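Cell wall surface anchor family protein (Streptococcus pneumoniae, PDB 4OQ1) is an ancillary pilin, built of beta-sheet domains in a row, that probably fastens the pneumococcal pilus to the cell wall. Local coordinates at residues T116-Y121 / Y190-Q195; V151-V156 / V166-V171; Y288-V291 / K296-V299. The protein carries 3 engineered substitutions. One frame throughout, in Å; residues are numbered along the deposited sequence.

Contact 1: residues T116-Y121 / Y190-Q195; sequences TDAVSY and YSSSGQ
A118 and S192 bring their CA atoms within 5.3 Å where two turns meet: the loop 116-119, closed by a T116 N to V119 O hydrogen bond, and a type I beta turn from S191 to G194. The first is the loop of a beta hairpin, linking strand 114-115 to strand 120-129 in the N-terminal domain; the second belongs to the CnaB-type, prealbumin-like domain that follows. This is therefore a domain junction, with small side chains, two serines and an alanine, doing the touching at its exposed surface.

The hairpin loop is stiffened from inside by an ST motif, in which T116 OG1 accepts from V119 N at 2.7 Å and, more weakly, from A118 N. The D117 carbonyl faces the other domain, and S192 OG donates to D117 O at 3.0 Å. The hydroxyl arrives well bent from the C=O direction (123°) and tilted from the carbonyl plane by 32°. A chi1 of 60° sets S192 OG between its own N and carbonyl carbon and brings it 3.4 Å from A118 CA.

The methyl of A118 rests against the next serine, with S193 OG 3.9 Å from A118 CB. Q43, in the N-terminal domain, reinforces the junction: its OE1 is hydrogen-bonded to S191 OG, and its backbone O weakly to S193 OG. One water bridges the two turns, accepting from S192 N at 2.8 Å and donating to A118 O at 2.7 Å.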
loop_
_atom_site.group_PDB
_atom_site.type_symbol
_atom_site.label_atom_id
_atom_site.label_comp_id
_atom_site.label_asym_id
_atom_site.label_seq_id
_atom_site.Cartn_x
_atom_site.Cartn_y
_atom_site.Cartn_z
ATOM N N THR A 116 1.635 8.555 -22.113
ATOM C CA THR A 116 2.853 8.987 -21.452
ATOM C C THR A 116 3.433 7.812 -20.688
ATOM O O THR A 116 2.840 6.741 -20.585
ATOM C CB THR A 116 2.645 10.176 -20.481
ATOM O OG1 THR A 116 1.788 9.811 -19.367
ATOM C CG2 THR A 116 2.053 11.303 -21.178
ATOM N N ASP A 117 4.610 8.055 -20.159
ATOM C CA ASP A 117 5.309 7.112 -19.315
ATOM C C ASP A 117 4.559 6.849 -18.033
ATOM O O ASP A 117 4.777 5.843 -17.424
ATOM C CB ASP A 117 6.658 7.694 -18.905
ATOM C CG ASP A 117 7.590 7.929 -20.085
ATOM O OD1 ASP A 117 7.374 7.341 -21.172
ATOM O OD2 ASP A 117 8.554 8.716 -19.897
ATOM N N ALA A 118 3.742 7.798 -17.606
ATOM C CA ALA A 118 3.008 7.674 -16.382
ATOM C C ALA A 118 1.598 7.211 -16.664
ATOM O O ALA A 118 1.100 6.324 -15.991
ATOM C CB ALA A 118 2.965 9.023 -15.676
ATOM N N VAL A 119 0.978 7.827 -17.670
ATOM C CA VAL A 119 -0.457 7.739 -17.913
ATOM C C VAL A 119 -0.798 7.411 -19.376
ATOM O O VAL A 119 -0.330 8.091 -20.275
ATOM C CB VAL A 119 -1.090 9.105 -17.630
ATOM C CG1 VAL A 119 -2.523 9.203 -18.145
ATOM C CG2 VAL A 119 -1.099 9.342 -16.163
ATOM N N SER A 120 -1.645 6.414 -19.573
ATOM C CA SER A 120 -2.173 6.070 -20.882
ATOM C C SER A 120 -3.687 6.174 -20.809
ATOM O O SER A 120 -4.289 5.664 -19.861
ATOM C CB SER A 120 -1.809 4.668 -21.201
ATOM O OG SER A 120 -0.436 4.643 -21.523
ATOM N N TYR A 121 -4.289 6.867 -21.778
ATOM C CA TYR A 121 -5.749 6.912 -21.899
ATOM C C TYR A 121 -6.105 6.646 -23.346
ATOM O O TYR A 121 -6.411 7.580 -24.123
ATOM C CB TYR A 121 -6.282 8.201 -21.429
ATOM C CG TYR A 121 -7.750 8.144 -21.192
ATOM C CD1 TYR A 121 -8.253 8.149 -19.871
ATOM C CD2 TYR A 121 -8.650 8.062 -22.222
ATOM C CE1 TYR A 121 -9.605 8.042 -19.639
ATOM C CE2 TYR A 121 -10.007 7.982 -22.016
ATOM C CZ TYR A 121 -10.492 7.970 -20.721
ATOM O OH TYR A 121 -11.887 7.927 -20.499
ATOM N N TYR A 190 -1.051 0.621 -9.272
ATOM C CA TYR A 190 0.239 1.101 -9.625
ATOM C C TYR A 190 0.119 2.367 -10.453
ATOM O O TYR A 190 -0.754 2.476 -11.304
ATOM C CB TYR A 190 0.958 0.002 -10.456
ATOM C CG TYR A 190 2.232 0.388 -11.044
ATOM C CD1 TYR A 190 3.431 0.194 -10.359
ATOM C CD2 TYR A 190 2.302 0.927 -12.300
ATOM C CE1 TYR A 190 4.626 0.556 -10.842
ATOM C CE2 TYR A 190 3.544 1.292 -12.823
ATOM C CZ TYR A 190 4.684 1.054 -12.116
ATOM O OH TYR A 190 5.873 1.400 -12.602
ATOM N N SER A 191 1.014 3.301 -10.223
ATOM C CA SER A 191 1.202 4.393 -11.140
ATOM C C SER A 191 2.623 4.780 -11.032
ATOM O O SER A 191 3.111 5.021 -9.933
ATOM C CB SER A 191 0.327 5.596 -10.779
ATOM O OG SER A 191 0.856 6.807 -11.301
ATOM N N SER A 192 3.296 4.901 -12.154
ATOM C CA SER A 192 4.754 5.092 -12.103
ATOM C C SER A 192 5.201 6.473 -11.532
ATOM O O SER A 192 6.368 6.642 -11.218
ATOM C CB SER A 192 5.429 4.843 -13.452
ATOM O OG SER A 192 4.903 5.720 -14.383
ATOM N N SER A 193 4.268 7.392 -11.426
ATOM C CA SER A 193 4.497 8.690 -10.849
ATOM C C SER A 193 3.747 8.798 -9.512
ATOM O O SER A 193 3.508 9.882 -9.041
ATOM C CB SER A 193 4.032 9.782 -11.838
ATOM O OG SER A 193 2.634 9.878 -11.880
ATOM N N GLY A 194 3.408 7.661 -8.905
ATOM C CA GLY A 194 2.751 7.589 -7.638
ATOM C C GLY A 194 3.674 7.738 -6.425
ATOM O O GLY A 194 4.850 8.139 -6.521
ATOM N N GLN A 195 3.105 7.440 -5.270
ATOM C CA GLN A 195 3.758 7.647 -3.970
ATOM C C GLN A 195 4.377 6.304 -3.591
ATOM O O GLN A 195 3.767 5.231 -3.702
ATOM C CB GLN A 195 2.756 8.150 -2.936
ATOM C CG GLN A 195 2.361 9.613 -3.141
ATOM C CD GLN A 195 1.847 9.912 -4.555
ATOM O OE1 GLN A 195 0.738 9.475 -4.934
ATOM N NE2 GLN A 195 2.655 10.649 -5.363
HETATM O O HOH W 1 2.000 4.306 -14.525
#

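Contact 2: residues V151-V156 / V166-V171; sequences VKLIKV and VGFKLV
L153 sits over F168 in a CH-pi contact, its CD1 4.0 Å from the ring centroid and only 8° off the ring normal. CG of L153 is anti to the backbone N (chi1 -177°), which carries the methyl out from its strand to the ring.

The remaining contacts are apolar and use the aliphatic part of K155. Its CD meets the rim of the same ring, 4.0 Å from F168 CZ and close to the ring plane, so F168 is touched on a face by one residue and at an edge by the other. K155 CG packs on V166 CG2 at 4.0 Å, while a bend at chi2 (55°) turns the chain so that CE comes 4.1 Å from V166 CG1.

No hydrogen bond joins 151-156 to 166-171; their strands belong to different sheets and face each other through the buried interior. The polar end of K155 is used otherwise: NZ is covalently linked to N252 CG on strand 246-254 and donates weakly to V156 O. E222 lies against K155, V166 and F168. A lysine-asparagine isopeptide bond between the first and last strands, wrapped in apolar side chains beside an acidic residue, is the hallmark of the CnaB domain.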
loop_
_atom_site.group_PDB
_atom_site.type_symbol
_atom_site.label_atom_id
_atom_site.label_comp_id
_atom_site.label_asym_id
_atom_site.label_seq_id
_atom_site.Cartn_x
_atom_site.Cartn_y
_atom_site.Cartn_z
ATOM N N VAL A 151 -3.568 -8.680 -8.272
ATOM C CA VAL A 151 -3.069 -9.553 -7.163
ATOM C C VAL A 151 -3.815 -9.281 -5.904
ATOM O O VAL A 151 -4.171 -8.138 -5.606
ATOM C CB VAL A 151 -1.534 -9.532 -7.006
ATOM C CG1 VAL A 151 -1.026 -8.160 -6.961
ATOM C CG2 VAL A 151 -1.123 -10.326 -5.746
ATOM N N LYS A 152 -4.153 -10.384 -5.205
ATOM C CA LYS A 152 -4.955 -10.364 -4.037
ATOM C C LYS A 152 -4.176 -11.062 -2.935
ATOM O O LYS A 152 -3.710 -12.216 -3.078
ATOM C CB LYS A 152 -6.362 -10.991 -4.257
ATOM C CG LYS A 152 -7.199 -10.908 -3.029
ATOM C CD LYS A 152 -8.508 -11.672 -3.048
ATOM C CE LYS A 152 -9.364 -11.350 -4.268
ATOM N NZ LYS A 152 -10.613 -12.170 -4.333
ATOM N N LEU A 153 -3.959 -10.333 -1.849
ATOM C CA LEU A 153 -3.349 -10.877 -0.640
ATOM C C LEU A 153 -4.442 -11.167 0.377
ATOM O O LEU A 153 -5.301 -10.305 0.659
ATOM C CB LEU A 153 -2.248 -9.953 -0.086
ATOM C CG LEU A 153 -1.463 -10.441 1.148
ATOM C CD1 LEU A 153 -0.081 -9.754 1.190
ATOM C CD2 LEU A 153 -2.303 -10.114 2.334
ATOM N N ILE A 154 -4.407 -12.395 0.907
ATOM C CA ILE A 154 -5.333 -12.840 1.941
ATOM C C ILE A 154 -4.537 -13.112 3.225
ATOM O O ILE A 154 -3.659 -13.949 3.245
ATOM C CB ILE A 154 -6.116 -14.122 1.586
ATOM C CG1 ILE A 154 -6.965 -13.882 0.341
ATOM C CG2 ILE A 154 -7.043 -14.402 2.758
ATOM C CD1 ILE A 154 -7.780 -15.075 -0.093
ATOM N N LYS A 155 -4.879 -12.360 4.260
ATOM C CA LYS A 155 -4.261 -12.446 5.560
ATOM C C LYS A 155 -5.160 -13.145 6.562
ATOM O O LYS A 155 -6.230 -12.722 6.846
ATOM C CB LYS A 155 -3.900 -11.058 6.064
ATOM C CG LYS A 155 -3.005 -11.026 7.274
ATOM C CD LYS A 155 -1.711 -11.789 7.126
ATOM C CE LYS A 155 -0.836 -11.715 8.370
ATOM N NZ LYS A 155 -1.077 -12.723 9.443
ATOM N N VAL A 156 -4.652 -14.215 7.108
ATOM C CA VAL A 156 -5.355 -15.038 8.066
ATOM C C VAL A 156 -4.534 -15.377 9.320
ATOM O O VAL A 156 -3.263 -15.259 9.359
ATOM C CB VAL A 156 -5.855 -16.355 7.442
ATOM C CG1 VAL A 156 -6.936 -16.144 6.376
ATOM C CG2 VAL A 156 -4.729 -17.243 6.923
ATOM N N VAL A 166 -3.789 -5.389 9.164
ATOM C CA VAL A 166 -2.338 -5.734 9.104
ATOM C C VAL A 166 -1.674 -4.917 7.954
ATOM O O VAL A 166 -2.163 -4.867 6.784
ATOM C CB VAL A 166 -2.219 -7.226 8.842
ATOM C CG1 VAL A 166 -0.771 -7.634 8.738
ATOM C CG2 VAL A 166 -2.824 -8.055 9.937
ATOM N N GLY A 167 -0.548 -4.281 8.236
ATOM C CA GLY A 167 0.162 -3.425 7.258
ATOM C C GLY A 167 1.289 -4.129 6.508
ATOM O O GLY A 167 2.039 -4.890 7.184
ATOM N N PHE A 168 1.304 -3.941 5.167
ATOM C CA PHE A 168 2.368 -4.515 4.277
ATOM C C PHE A 168 2.980 -3.386 3.452
ATOM O O PHE A 168 2.355 -2.362 3.187
ATOM C CB PHE A 168 1.775 -5.553 3.352
ATOM C CG PHE A 168 1.425 -6.842 4.025
ATOM C CD1 PHE A 168 0.263 -7.024 4.606
ATOM C CD2 PHE A 168 2.286 -7.917 3.988
ATOM C CE1 PHE A 168 -0.077 -8.259 5.182
ATOM C CE2 PHE A 168 2.001 -9.134 4.602
ATOM C CZ PHE A 168 0.793 -9.314 5.177
ATOM N N LYS A 169 4.265 -3.515 3.119
ATOM C CA LYS A 169 4.787 -2.713 2.023
ATOM C C LYS A 169 5.065 -3.628 0.870
ATOM O O LYS A 169 5.334 -4.849 0.999
ATOM C CB LYS A 169 6.073 -1.951 2.429
ATOM C CG LYS A 169 5.827 -0.817 3.390
ATOM C CD LYS A 169 7.133 -0.088 3.706
ATOM C CE LYS A 169 7.102 0.875 4.882
ATOM N NZ LYS A 169 6.074 1.956 4.796
ATOM N N LEU A 170 4.887 -3.075 -0.322
ATOM C CA LEU A 170 5.103 -3.755 -1.573
ATOM C C LEU A 170 6.400 -3.266 -2.236
ATOM O O LEU A 170 6.568 -2.115 -2.477
ATOM C CB LEU A 170 3.960 -3.422 -2.442
ATOM C CG LEU A 170 3.952 -3.970 -3.853
ATOM C CD1 LEU A 170 3.895 -5.488 -3.774
ATOM C CD2 LEU A 170 2.709 -3.416 -4.589
ATOM N N VAL A 171 7.287 -4.189 -2.545
ATOM C CA VAL A 171 8.516 -3.939 -3.192
ATOM C C VAL A 171 8.670 -4.891 -4.418
ATOM O O VAL A 171 8.082 -5.966 -4.471
ATOM C CB VAL A 171 9.731 -4.184 -2.276
ATOM C CG1 VAL A 171 9.601 -3.343 -1.028
ATOM C CG2 VAL A 171 9.925 -5.677 -1.968
#

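Contact 3: residues Y288-V291 / K296-V299; sequences YTPV and KEVV
P290 and E297 lie side by side and point the same way, the glutamate chain running along the proline ring. E297 has CG beside its own N (chi1 -61°) and is extended beyond it, so the chain follows the ring instead of swinging off it. Its CG comes 3.6 Å from P290 CB. P290 CB and CG lie under the face of the carboxylate, so E297 CD and both its oxygens are nearly equidistant from P290 CG (CD 3.7 Å, each oxygen 3.8 Å). These are van der Waals contacts; K279 NZ offers E297 OE1 a long, weak ion pair that may help to hold the acid there.

Between the backbones, V298 N donates to V291 O at 3.0 Å, coming in near the C=O direction although the bond is bent at the hydrogen (140°). The same oxygen also takes a CA-H contact from E297, with CA 3.2 Å from V291 O. The hydrogen bond belongs to a beta hairpin of strands 287-293 and 296-301, which lies in a sheet of the C-terminal prealbumin-like domain. Strand 277-284 joins in as well: V291 and V298 both form backbone hydrogen bonds with V280.

The two valines also run alongside each other. V291 CG1 is anti to its N (chi1 166°), a setting that puts this methyl beside the carbonyl carbon, on the flank nearer V298. In V298 it is CG2 that sits next to the backbone N, and hence next to the hydrogen bond. The result is a methyl-to-methyl contact, V291 CG1 to V298 CG2, of 3.8 Å, with V298 CG2 also covering the acceptor, 3.5 Å from V291 O.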
loop_
_atom_site.group_PDB
_atom_site.type_symbol
_atom_site.label_atom_id
_atom_site.label_comp_id
_atom_site.label_asym_id
_atom_site.label_seq_id
_atom_site.Cartn_x
_atom_site.Cartn_y
_atom_site.Cartn_z
ATOM N N TYR A 288 16.318 -3.003 23.060
ATOM C CA TYR A 288 15.115 -3.128 23.867
ATOM C C TYR A 288 14.099 -2.154 23.466
ATOM O O TYR A 288 14.334 -0.940 23.316
ATOM C CB TYR A 288 15.431 -3.010 25.374
ATOM C CG TYR A 288 16.373 -4.040 25.955
ATOM C CD1 TYR A 288 15.936 -5.311 26.229
ATOM C CD2 TYR A 288 17.678 -3.700 26.348
ATOM C CE1 TYR A 288 16.707 -6.277 26.804
ATOM C CE2 TYR A 288 18.502 -4.669 26.832
ATOM C CZ TYR A 288 18.053 -5.934 27.099
ATOM O OH TYR A 288 18.835 -6.880 27.671
ATOM N N THR A 289 12.885 -2.661 23.312
ATOM C CA THR A 289 11.785 -1.734 22.989
ATOM C C THR A 289 10.592 -1.904 23.914
ATOM O O THR A 289 10.240 -3.013 24.304
ATOM C CB THR A 289 11.310 -1.906 21.523
ATOM O OG1 THR A 289 10.555 -3.100 21.401
ATOM C CG2 THR A 289 12.418 -2.009 20.581
ATOM N N PRO A 290 9.955 -0.811 24.304
ATOM C CA PRO A 290 8.893 -0.863 25.283
ATOM C C PRO A 290 7.646 -1.667 24.902
ATOM O O PRO A 290 7.178 -1.659 23.763
ATOM C CB PRO A 290 8.517 0.594 25.454
ATOM C CG PRO A 290 9.815 1.308 25.301
ATOM C CD PRO A 290 10.692 0.454 24.412
ATOM N N VAL A 291 7.118 -2.393 25.875
ATOM C CA VAL A 291 5.825 -3.082 25.669
ATOM C C VAL A 291 4.754 -2.027 25.854
ATOM O O VAL A 291 4.852 -1.203 26.733
ATOM C CB VAL A 291 5.648 -4.234 26.676
ATOM C CG1 VAL A 291 4.211 -4.736 26.706
ATOM C CG2 VAL A 291 6.540 -5.377 26.301
ATOM N N LYS A 296 -0.299 2.751 26.531
ATOM C CA LYS A 296 1.017 3.278 26.963
ATOM C C LYS A 296 2.066 2.196 27.214
ATOM O O LYS A 296 1.763 0.986 27.217
ATOM C CB LYS A 296 0.897 4.138 28.238
ATOM C CG LYS A 296 0.217 3.428 29.407
ATOM C CD LYS A 296 -0.231 4.367 30.528
ATOM C CE LYS A 296 -1.136 3.626 31.510
ATOM N NZ LYS A 296 -1.920 4.597 32.329
ATOM N N GLU A 297 3.288 2.674 27.403
ATOM C CA GLU A 297 4.415 1.816 27.821
ATOM C C GLU A 297 4.167 1.284 29.240
ATOM O O GLU A 297 3.578 1.956 30.096
ATOM C CB GLU A 297 5.739 2.571 27.792
ATOM C CG GLU A 297 6.077 3.076 26.417
ATOM C CD GLU A 297 7.352 3.919 26.365
ATOM O OE1 GLU A 297 8.052 4.020 27.347
ATOM O OE2 GLU A 297 7.646 4.476 25.297
ATOM N N VAL A 298 4.587 0.054 29.475
ATOM C CA VAL A 298 4.317 -0.617 30.740
ATOM C C VAL A 298 5.457 -0.365 31.714
ATOM O O VAL A 298 6.606 -0.878 31.521
ATOM C CB VAL A 298 4.196 -2.106 30.513
ATOM C CG1 VAL A 298 3.936 -2.865 31.816
ATOM C CG2 VAL A 298 3.131 -2.431 29.476
ATOM N N VAL A 299 5.138 0.353 32.800
ATOM C CA VAL A 299 6.094 0.567 33.907
ATOM C C VAL A 299 5.504 -0.066 35.158
ATOM O O VAL A 299 4.294 0.074 35.453
ATOM C CB VAL A 299 6.409 2.036 34.073
ATOM C CG1 VAL A 299 7.175 2.364 35.364
ATOM C CG2 VAL A 299 7.198 2.503 32.869
#

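Overall arrangement
From the N terminus, contact 1 opens at hairpin loop 116-119 while the eight-stranded sheet of the N-terminal domain is still being built; strands 120-129 and 137-140 complete it. The contact closes only at 190-195, tying that domain to the next one. Contact 2 is nested within this long loop: 151-156 and 166-171, ten residues apart, join the two sheets of the middle domain. Contact 3 follows in series, opening and closing within a short hairpin of the C-terminal domain. No two of the contacts touch. Nearest atoms are about 7 Å apart for contacts 1 and 2, about 17 Å for 2 and 3, and about 27 Å for 1 and 3, in keeping with an elongated molecule.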